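Local atomic coordinates of protein LEC-6 (Caenorhabditis elegans, PDB entry 3VV1), a protein that binds glycans through a galectin-type carbohydrate-recognition domain, with a preference for fucose-containing galactosides. Residues Leu48-Leu53 / Phe61-Arg66; Ile71-Asn76 / Leu112-Asn117; Asn102-Asn107 / Ile123-Ala128. All coordinates share one frame; numbering follows the deposited sequence.

Interaction 1: residues Leu48-Leu53 / Phe61-Arg66; sequences LRLVLL and FHINLR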
# COMPACT_ATOMS: atom_id res chain seq x y z
N LEU A 48 -4.32 -7.61 9.34
CA LEU A 48 -3.11 -8.05 8.69
C LEU A 48 -3.26 -9.56 8.44
O LEU A 48 -3.51 -10.30 9.40
CB LEU A 48 -1.92 -7.83 9.66
CG LEU A 48 -0.60 -8.53 9.23
CD1 LEU A 48 -0.07 -7.94 7.90
CD2 LEU A 48 0.44 -8.33 10.37
N ARG A 49 -3.13 -10.00 7.19
CA ARG A 49 -3.23 -11.40 6.83
C ARG A 49 -1.89 -11.84 6.28
O ARG A 49 -1.39 -11.22 5.29
CB ARG A 49 -4.32 -11.64 5.79
CG ARG A 49 -4.37 -13.12 5.38
CD ARG A 49 -5.70 -13.53 4.69
NE ARG A 49 -6.06 -12.54 3.69
CZ ARG A 49 -5.40 -12.38 2.53
NH1 ARG A 49 -4.38 -13.18 2.25
NH2 ARG A 49 -5.75 -11.42 1.69
N LEU A 50 -1.32 -12.91 6.87
CA LEU A 50 -0.04 -13.45 6.43
C LEU A 50 -0.23 -14.87 6.02
O LEU A 50 -0.96 -15.60 6.71
CB LEU A 50 0.91 -13.42 7.63
CG LEU A 50 1.22 -12.04 8.17
CD1 LEU A 50 2.01 -12.22 9.46
CD2 LEU A 50 2.03 -11.23 7.17
N VAL A 51 0.39 -15.28 4.91
CA VAL A 51 0.41 -16.75 4.65
C VAL A 51 1.87 -17.10 4.89
O VAL A 51 2.76 -16.48 4.26
CB VAL A 51 -0.00 -17.06 3.20
CG1 VAL A 51 0.20 -18.58 2.92
CG2 VAL A 51 -1.49 -16.69 3.03
N LEU A 52 2.09 -18.02 5.80
CA LEU A 52 3.43 -18.28 6.34
C LEU A 52 3.75 -19.76 6.38
O LEU A 52 2.88 -20.61 6.44
CB LEU A 52 3.52 -17.78 7.81
CG LEU A 52 3.12 -16.43 8.27
CD1 LEU A 52 3.12 -16.36 9.77
CD2 LEU A 52 4.17 -15.47 7.64
N LEU A 53 5.05 -20.06 6.31
CA LEU A 53 5.54 -21.43 6.46
C LEU A 53 6.67 -21.38 7.50
O LEU A 53 7.75 -20.88 7.20
CB LEU A 53 6.10 -21.93 5.09
CG LEU A 53 6.87 -23.24 5.04
CD1 LEU A 53 5.94 -24.40 5.06
CD2 LEU A 53 7.66 -23.37 3.72
N PHE A 61 9.95 -17.80 15.63
CA PHE A 61 9.79 -16.68 14.73
C PHE A 61 8.85 -15.73 15.42
O PHE A 61 8.10 -16.09 16.35
CB PHE A 61 9.24 -17.09 13.31
CG PHE A 61 7.78 -17.55 13.29
CD1 PHE A 61 6.74 -16.65 13.16
CD2 PHE A 61 7.49 -18.93 13.32
CE1 PHE A 61 5.42 -17.10 13.06
CE2 PHE A 61 6.16 -19.39 13.27
CZ PHE A 61 5.12 -18.46 13.13
N HIS A 62 8.87 -14.49 14.98
CA HIS A 62 7.90 -13.54 15.58
C HIS A 62 7.41 -12.53 14.59
O HIS A 62 8.05 -12.28 13.56
CB HIS A 62 8.48 -12.85 16.85
CG HIS A 62 9.67 -12.01 16.59
ND1 HIS A 62 10.95 -12.49 16.71
CD2 HIS A 62 9.79 -10.70 16.15
CE1 HIS A 62 11.80 -11.50 16.43
NE2 HIS A 62 11.10 -10.42 16.07
N ILE A 63 6.24 -11.95 14.93
CA ILE A 63 5.71 -10.77 14.24
C ILE A 63 5.65 -9.67 15.28
O ILE A 63 5.09 -9.89 16.35
CB ILE A 63 4.30 -11.06 13.70
CG1 ILE A 63 4.28 -12.05 12.52
CG2 ILE A 63 3.69 -9.76 13.21
CD1 ILE A 63 4.26 -13.49 12.85
N ASN A 64 6.23 -8.52 14.98
CA ASN A 64 6.08 -7.30 15.84
C ASN A 64 5.22 -6.25 15.16
O ASN A 64 5.47 -5.93 13.99
CB ASN A 64 7.43 -6.66 16.14
CG ASN A 64 8.27 -7.48 17.09
OD1 ASN A 64 7.75 -8.21 17.93
ND2 ASN A 64 9.58 -7.40 16.91
N LEU A 65 4.22 -5.73 15.89
CA LEU A 65 3.48 -4.54 15.43
C LEU A 65 4.05 -3.40 16.27
O LEU A 65 3.85 -3.39 17.51
CB LEU A 65 1.97 -4.73 15.68
CG LEU A 65 1.34 -6.01 15.13
CD1 LEU A 65 -0.15 -6.09 15.49
CD2 LEU A 65 1.56 -6.16 13.62
N ARG A 66 4.84 -2.55 15.65
CA ARG A 66 5.71 -1.59 16.39
C ARG A 66 5.20 -0.17 16.14
O ARG A 66 4.88 0.17 14.99
CB ARG A 66 7.18 -1.57 15.84
CG ARG A 66 7.85 -2.89 16.01
CD ARG A 66 9.28 -2.76 15.52
NE ARG A 66 9.90 -2.20 16.65
CZ ARG A 66 10.83 -2.79 17.41
NH1 ARG A 66 11.33 -3.99 17.17
NH2 ARG A 66 11.22 -2.13 18.45

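Interaction 2: residues Ile71-Asn76 / Leu112-Asn117; sequences IVLHFN and LEFVSN. With GAL (beta-D-galactopyranose), chain C.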
# COMPACT_ATOMS: atom_id res chain seq x y z
N ILE A 71 6.90 -1.76 21.17
CA ILE A 71 6.24 -2.85 20.47
C ILE A 71 4.82 -3.03 21.05
O ILE A 71 4.65 -3.30 22.25
CB ILE A 71 6.98 -4.19 20.60
CG1 ILE A 71 8.39 -4.03 19.97
CG2 ILE A 71 6.15 -5.28 19.91
CD1 ILE A 71 9.29 -5.22 20.31
N VAL A 72 3.79 -2.76 20.25
CA VAL A 72 2.40 -2.94 20.74
C VAL A 72 2.07 -4.42 20.90
O VAL A 72 1.45 -4.82 21.89
CB VAL A 72 1.39 -2.28 19.80
CG1 VAL A 72 -0.06 -2.75 20.07
CG2 VAL A 72 1.49 -0.75 19.94
N LEU A 73 2.48 -5.26 19.93
CA LEU A 73 2.33 -6.71 20.06
C LEU A 73 3.50 -7.43 19.47
O LEU A 73 3.89 -7.17 18.31
CB LEU A 73 1.05 -7.18 19.37
CG LEU A 73 0.90 -8.71 19.25
CD1 LEU A 73 0.82 -9.44 20.60
CD2 LEU A 73 -0.34 -9.03 18.45
N HIS A 74 4.12 -8.30 20.30
CA HIS A 74 5.17 -9.20 19.84
C HIS A 74 4.50 -10.55 19.95
O HIS A 74 4.16 -11.00 21.04
CB HIS A 74 6.35 -9.06 20.84
CG HIS A 74 7.41 -10.16 20.73
ND1 HIS A 74 8.37 -10.13 19.76
CD2 HIS A 74 7.70 -11.25 21.54
CE1 HIS A 74 9.25 -11.15 19.95
NE2 HIS A 74 8.83 -11.86 21.03
N PHE A 75 4.30 -11.20 18.81
CA PHE A 75 3.65 -12.53 18.73
C PHE A 75 4.78 -13.52 18.40
O PHE A 75 5.38 -13.45 17.32
CB PHE A 75 2.60 -12.47 17.59
CG PHE A 75 2.00 -13.82 17.26
CD1 PHE A 75 0.83 -14.25 17.91
CD2 PHE A 75 2.59 -14.67 16.28
CE1 PHE A 75 0.25 -15.47 17.61
CE2 PHE A 75 1.99 -15.91 16.01
CZ PHE A 75 0.82 -16.30 16.64
N ASN A 76 5.12 -14.39 19.34
CA ASN A 76 6.36 -15.21 19.18
C ASN A 76 6.00 -16.70 19.23
O ASN A 76 5.59 -17.21 20.27
CB ASN A 76 7.27 -14.84 20.34
CG ASN A 76 8.72 -15.36 20.22
OD1 ASN A 76 9.42 -15.41 21.24
ND2 ASN A 76 9.22 -15.69 19.01
N LEU A 112 -2.35 -16.64 8.90
CA LEU A 112 -2.36 -15.99 10.26
C LEU A 112 -2.85 -14.59 10.11
O LEU A 112 -2.35 -13.82 9.28
CB LEU A 112 -0.92 -16.01 10.82
CG LEU A 112 -0.68 -15.22 12.12
CD1 LEU A 112 -1.46 -15.92 13.22
CD2 LEU A 112 0.86 -15.19 12.44
N GLU A 113 -3.91 -14.29 10.85
CA GLU A 113 -4.49 -12.93 10.74
C GLU A 113 -4.55 -12.26 12.09
O GLU A 113 -4.86 -12.89 13.09
CB GLU A 113 -5.88 -13.02 10.14
CG GLU A 113 -5.87 -13.66 8.79
CD GLU A 113 -7.28 -13.88 8.31
OE1 GLU A 113 -7.88 -12.90 7.72
OE2 GLU A 113 -7.85 -15.01 8.57
N PHE A 114 -4.29 -10.96 12.09
CA PHE A 114 -4.45 -10.12 13.27
C PHE A 114 -5.52 -9.07 12.89
O PHE A 114 -5.49 -8.48 11.81
CB PHE A 114 -3.14 -9.36 13.53
CG PHE A 114 -1.94 -10.27 13.82
CD1 PHE A 114 -1.22 -10.86 12.78
CD2 PHE A 114 -1.61 -10.62 15.15
CE1 PHE A 114 -0.14 -11.77 13.05
CE2 PHE A 114 -0.51 -11.46 15.43
CZ PHE A 114 0.22 -12.03 14.37
N VAL A 115 -6.41 -8.79 13.84
CA VAL A 115 -7.50 -7.81 13.59
C VAL A 115 -7.54 -6.91 14.81
O VAL A 115 -7.68 -7.41 15.94
CB VAL A 115 -8.88 -8.46 13.42
CG1 VAL A 115 -9.92 -7.36 13.01
CG2 VAL A 115 -8.80 -9.55 12.36
N SER A 116 -7.41 -5.60 14.62
CA SER A 116 -7.32 -4.68 15.76
C SER A 116 -8.49 -3.77 15.86
O SER A 116 -8.76 -3.01 14.94
CB SER A 116 -6.11 -3.78 15.56
OG SER A 116 -6.02 -2.91 16.67
N ASN A 117 -9.18 -3.81 16.98
CA ASN A 117 -10.31 -2.92 17.21
C ASN A 117 -10.64 -2.82 18.67
O ASN A 117 -10.62 -3.87 19.38
CB ASN A 117 -11.53 -3.42 16.52
CG ASN A 117 -12.42 -2.26 16.05
OD1 ASN A 117 -12.42 -1.10 16.56
ND2 ASN A 117 -13.14 -2.57 14.99
C1 GAL C . 12.16 -13.14 25.93
C2 GAL C . 12.77 -13.28 24.51
C3 GAL C . 12.39 -12.12 23.67
C4 GAL C . 10.86 -11.95 23.70
C5 GAL C . 10.40 -11.87 25.16
C6 GAL C . 8.87 -11.68 25.26
O2 GAL C . 14.17 -13.33 24.63
O3 GAL C . 12.78 -12.36 22.29
O4 GAL C . 10.23 -13.06 23.02
O5 GAL C . 10.74 -13.03 25.83
O6 GAL C . 8.49 -11.62 26.65

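Interaction 3: residues Asn102-Asn107 / Ile123-Ala128; sequences NPFQQN and IFVNGA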
# COMPACT_ATOMS: atom_id res chain seq x y z
N ASN A 102 1.03 -23.68 21.06
CA ASN A 102 1.61 -23.37 19.74
C ASN A 102 0.73 -24.02 18.68
O ASN A 102 0.63 -25.26 18.61
CB ASN A 102 3.05 -23.92 19.65
CG ASN A 102 3.73 -23.54 18.35
OD1 ASN A 102 3.13 -22.92 17.46
ND2 ASN A 102 4.98 -23.98 18.18
N PRO A 103 0.06 -23.20 17.86
CA PRO A 103 -0.85 -23.79 16.88
C PRO A 103 -0.11 -24.20 15.61
O PRO A 103 -0.75 -24.74 14.67
CB PRO A 103 -1.78 -22.62 16.57
CG PRO A 103 -0.91 -21.39 16.67
CD PRO A 103 0.05 -21.71 17.83
N PHE A 104 1.20 -23.95 15.54
CA PHE A 104 1.92 -24.19 14.29
C PHE A 104 2.77 -25.44 14.33
O PHE A 104 3.24 -25.82 15.40
CB PHE A 104 2.86 -23.03 13.96
CG PHE A 104 2.20 -21.69 14.04
CD1 PHE A 104 1.31 -21.27 13.01
CD2 PHE A 104 2.48 -20.80 15.09
CE1 PHE A 104 0.72 -19.99 13.06
CE2 PHE A 104 1.88 -19.54 15.14
CZ PHE A 104 1.00 -19.13 14.13
N GLN A 105 3.00 -26.01 13.17
CA GLN A 105 4.01 -27.06 13.00
C GLN A 105 4.97 -26.54 11.96
O GLN A 105 4.55 -25.87 10.97
CB GLN A 105 3.35 -28.33 12.47
CG GLN A 105 2.43 -28.91 13.54
CD GLN A 105 1.69 -30.14 13.06
OE1 GLN A 105 0.59 -30.03 12.54
NE2 GLN A 105 2.30 -31.32 13.22
N GLN A 106 6.27 -26.84 12.14
CA GLN A 106 7.25 -26.47 11.12
C GLN A 106 6.93 -27.17 9.81
O GLN A 106 6.43 -28.32 9.80
CB GLN A 106 8.71 -26.67 11.62
CG GLN A 106 9.10 -25.56 12.67
CD GLN A 106 10.21 -25.98 13.60
OE1 GLN A 106 10.14 -27.04 14.21
NE2 GLN A 106 11.24 -25.14 13.72
N ASN A 107 7.18 -26.45 8.71
CA ASN A 107 7.04 -27.02 7.35
C ASN A 107 5.56 -27.29 6.95
O ASN A 107 5.31 -28.06 6.05
CB ASN A 107 7.99 -28.23 7.17
CG ASN A 107 9.46 -27.86 7.49
OD1 ASN A 107 9.98 -26.96 6.83
ND2 ASN A 107 10.08 -28.48 8.53
N ILE A 123 -6.56 -12.77 17.03
CA ILE A 123 -5.58 -13.52 16.23
C ILE A 123 -6.24 -14.80 15.76
O ILE A 123 -6.82 -15.51 16.60
CB ILE A 123 -4.32 -13.83 17.06
CG1 ILE A 123 -3.73 -12.54 17.68
CG2 ILE A 123 -3.26 -14.52 16.16
CD1 ILE A 123 -2.71 -12.89 18.76
N PHE A 124 -6.18 -15.08 14.44
CA PHE A 124 -6.78 -16.26 13.83
C PHE A 124 -5.76 -17.07 13.10
O PHE A 124 -4.87 -16.52 12.49
CB PHE A 124 -7.88 -15.80 12.83
CG PHE A 124 -8.95 -14.95 13.48
CD1 PHE A 124 -8.67 -13.60 13.77
CD2 PHE A 124 -10.16 -15.51 13.89
CE1 PHE A 124 -9.65 -12.81 14.40
CE2 PHE A 124 -11.16 -14.72 14.55
CZ PHE A 124 -10.86 -13.37 14.78
N VAL A 125 -5.91 -18.39 13.17
CA VAL A 125 -5.02 -19.29 12.43
C VAL A 125 -5.92 -20.14 11.54
O VAL A 125 -6.83 -20.81 12.06
CB VAL A 125 -4.21 -20.15 13.40
CG1 VAL A 125 -3.34 -21.15 12.61
CG2 VAL A 125 -3.29 -19.25 14.23
N ASN A 126 -5.74 -20.07 10.22
CA ASN A 126 -6.55 -20.90 9.31
C ASN A 126 -8.04 -20.66 9.52
O ASN A 126 -8.87 -21.58 9.54
CB ASN A 126 -6.15 -22.42 9.34
CG ASN A 126 -4.75 -22.66 8.77
OD1 ASN A 126 -4.14 -21.76 8.23
ND2 ASN A 126 -4.28 -23.87 8.83
N GLY A 127 -8.32 -19.40 9.79
CA GLY A 127 -9.72 -18.92 9.91
C GLY A 127 -10.33 -19.06 11.30
O GLY A 127 -11.38 -18.43 11.59
N ALA A 128 -9.71 -19.88 12.18
CA ALA A 128 -10.27 -20.12 13.52
C ALA A 128 -9.65 -19.17 14.53
O ALA A 128 -8.44 -18.85 14.49
CB ALA A 128 -10.02 -21.53 13.98

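Interaction 1: residues Leu48-Leu53 / Phe61-Arg66
Leu50 and Ile63 reach toward each other tip to tip across the space between strands 48-53 and 61-66, with Leu50 CD1 set 3.8 Å from Ile63 CG1. The strand axes stay 10.9 Å apart at their closest and run nearly antiparallel, at 162°. That spacing is too wide for backbone pairing and identifies two strands facing each other from different sheets.

The aliphatic contacts continue on both sides of this pair. Toward the start of the first strand, Leu48 and Leu65 slide past one another in opposite directions and meet through their methyls, Leu48 CD2 to Leu65 CD2 at 4.1 Å. Toward its end, Leu52 CD1 lies in the angle between two residues, 4.4 Å from Ile63 CD1 and nearer to the ring of Phe61.

The one aromatic contribution comes from Phe61. Its CG stands between the backbone N and the carbonyl carbon (chi1 70°), a crowded rotamer that carries the ring to Leu52, where Phe61 CE1 lies 4.1 Å from Leu52 CD1 in an oblique approach. Ile63 CD1 sits at the edge of the same ring, in its plane.

On strand 61-66 the alternate residues His62, Asn64 and Arg66 are polar and turn from the contact: Asn64 bonds to His74 and Glu146, and Arg66 forms a salt bridge with Glu146. On the other strand, Arg49 and Val51 turn from it and touch strand 151-159. The facing sides are purely hydrocarbon. With all six touching residues buried, cohesion here rests on dispersion and on the exclusion of water, while hydrogen bonding is left to each strand's neighbours within its own sheet.

Interaction 2: residues Ile71-Asn76 / Leu112-Asn117
Phe75 holds CG anti to its backbone N (chi1 171°), whereas Phe114 turns CG beside its own N and anti to the carbonyl carbon (chi1 -62°); these different choices send the two rings into the space between the strands, where they meet. The pair is a T-shaped stack in which the edge of Phe114 points at a face of Phe75, with centroids 5.3 Å apart and planes at 89°. Phe114 CZ stands over the rim of the Phe75 ring rather than its centre, 3.8 Å from Phe75 CG.

Two leucines extend the contact. Leu112 CD2 comes within 3.8 Å of Phe75 CE2, and Leu73 CD2 lies 3.9 Å from Phe114 CE2, each meeting its ring obliquely. Ile123 of the neighbouring strand packs against both phenylalanines. The axes of strands 73-76 and 112-117 are 11.5 Å apart, so the meeting is one of side chains across two layers.

On the opposite face of strand 73-76, the alternate residues His74 and Asn76 meet the galactose. His74 NE2 and GAL O4 share a hydrogen bond of 2.7 Å, with O4 at the ring edge near its plane, and Asn76 OD1 lies 3.1 Å from the same hydroxyl. Asn64 OD1 bonds to His74 ND1, a second-shell contact that fixes the rotation of the imidazole, while Arg78 NE bonds to Asn76 OD1.

Val72 and Leu73 both face Leu65 in a classic beta bulge, just before the binding residues. Such alternation, sugar-binding residues on one face and aromatic core on the other, belongs to the galectin beta-sandwich and its galactose site.

Interaction 3: residues Asn102-Asn107 / Ile123-Ala128
Pro103 and Val125 meet with their side chains crossing at about a right angle, Pro103 CG to Val125 CG2 at 4.0 Å. The other methyl of Val125 serves a second partner: CG1, anti to the backbone N (chi1 176°), lies 4.2 Å from Phe104 CE1 and approaches that ring obliquely. Val125 thus spreads its branches over two successive residues of the loop, and it is the only residue of 123-128 to touch segment 102-107.

Within the loop, Pro103 is laid over Phe104. Its CG sits 3.6 Å above the ring plane, over the centre, a CH-pi type of packing that gives Val125 a proline and an aromatic ring to rest on together. Asn102 closes an Asx turn around this pair, its OD1 accepting from Phe104 N at 2.9 Å with an N-H...O angle of 161°. The donor lies above the amide plane, 50° out of it.

On the other side, Val125 opens a type I' turn that runs to Ala128. Val125 N gives a hydrogen bond to Ala128 O at 2.9 Å, and Ala128 N returns one to Val125 O at 3.0 Å, so the valine is set at the mouth of a tight hairpin. Asn126 and Gly127 fill the turn with positive phi angles.

The loop carrying Pro103 and Phe104 runs between strands 98-100 and 110-117, and the hairpin joins strands 120-125 and 128-134. Phe130 of strand 128-134 touches both Pro103 and Val125, and Tyr110 of strand 110-117 stacks edge-to-face with Phe104.

How the interactions relate
Interactions 1 and 2 are both fully buried and join the same two sheets face to face: strands 46-54 and 110-117 are neighbours in one, strands 60-66 and 71-78 in the other. Interaction 1 is mostly aliphatic, while interaction 2 centres on an aromatic pair, with galactose bound on the far face of the same strand. The hydrogen bonds Leu50 N to Leu112 O and Asn64 OD1 to His74 ND1 tie them together, one within each sheet, the second just behind the galactose-binding imidazole. Interaction 3 lies farther out, partly buried, and pairs a loop with a hairpin. Phe104 links it inward, its CE2 reaching Phe75 CZ at 3.7 Å and Phe61 CZ at 4.0 Å.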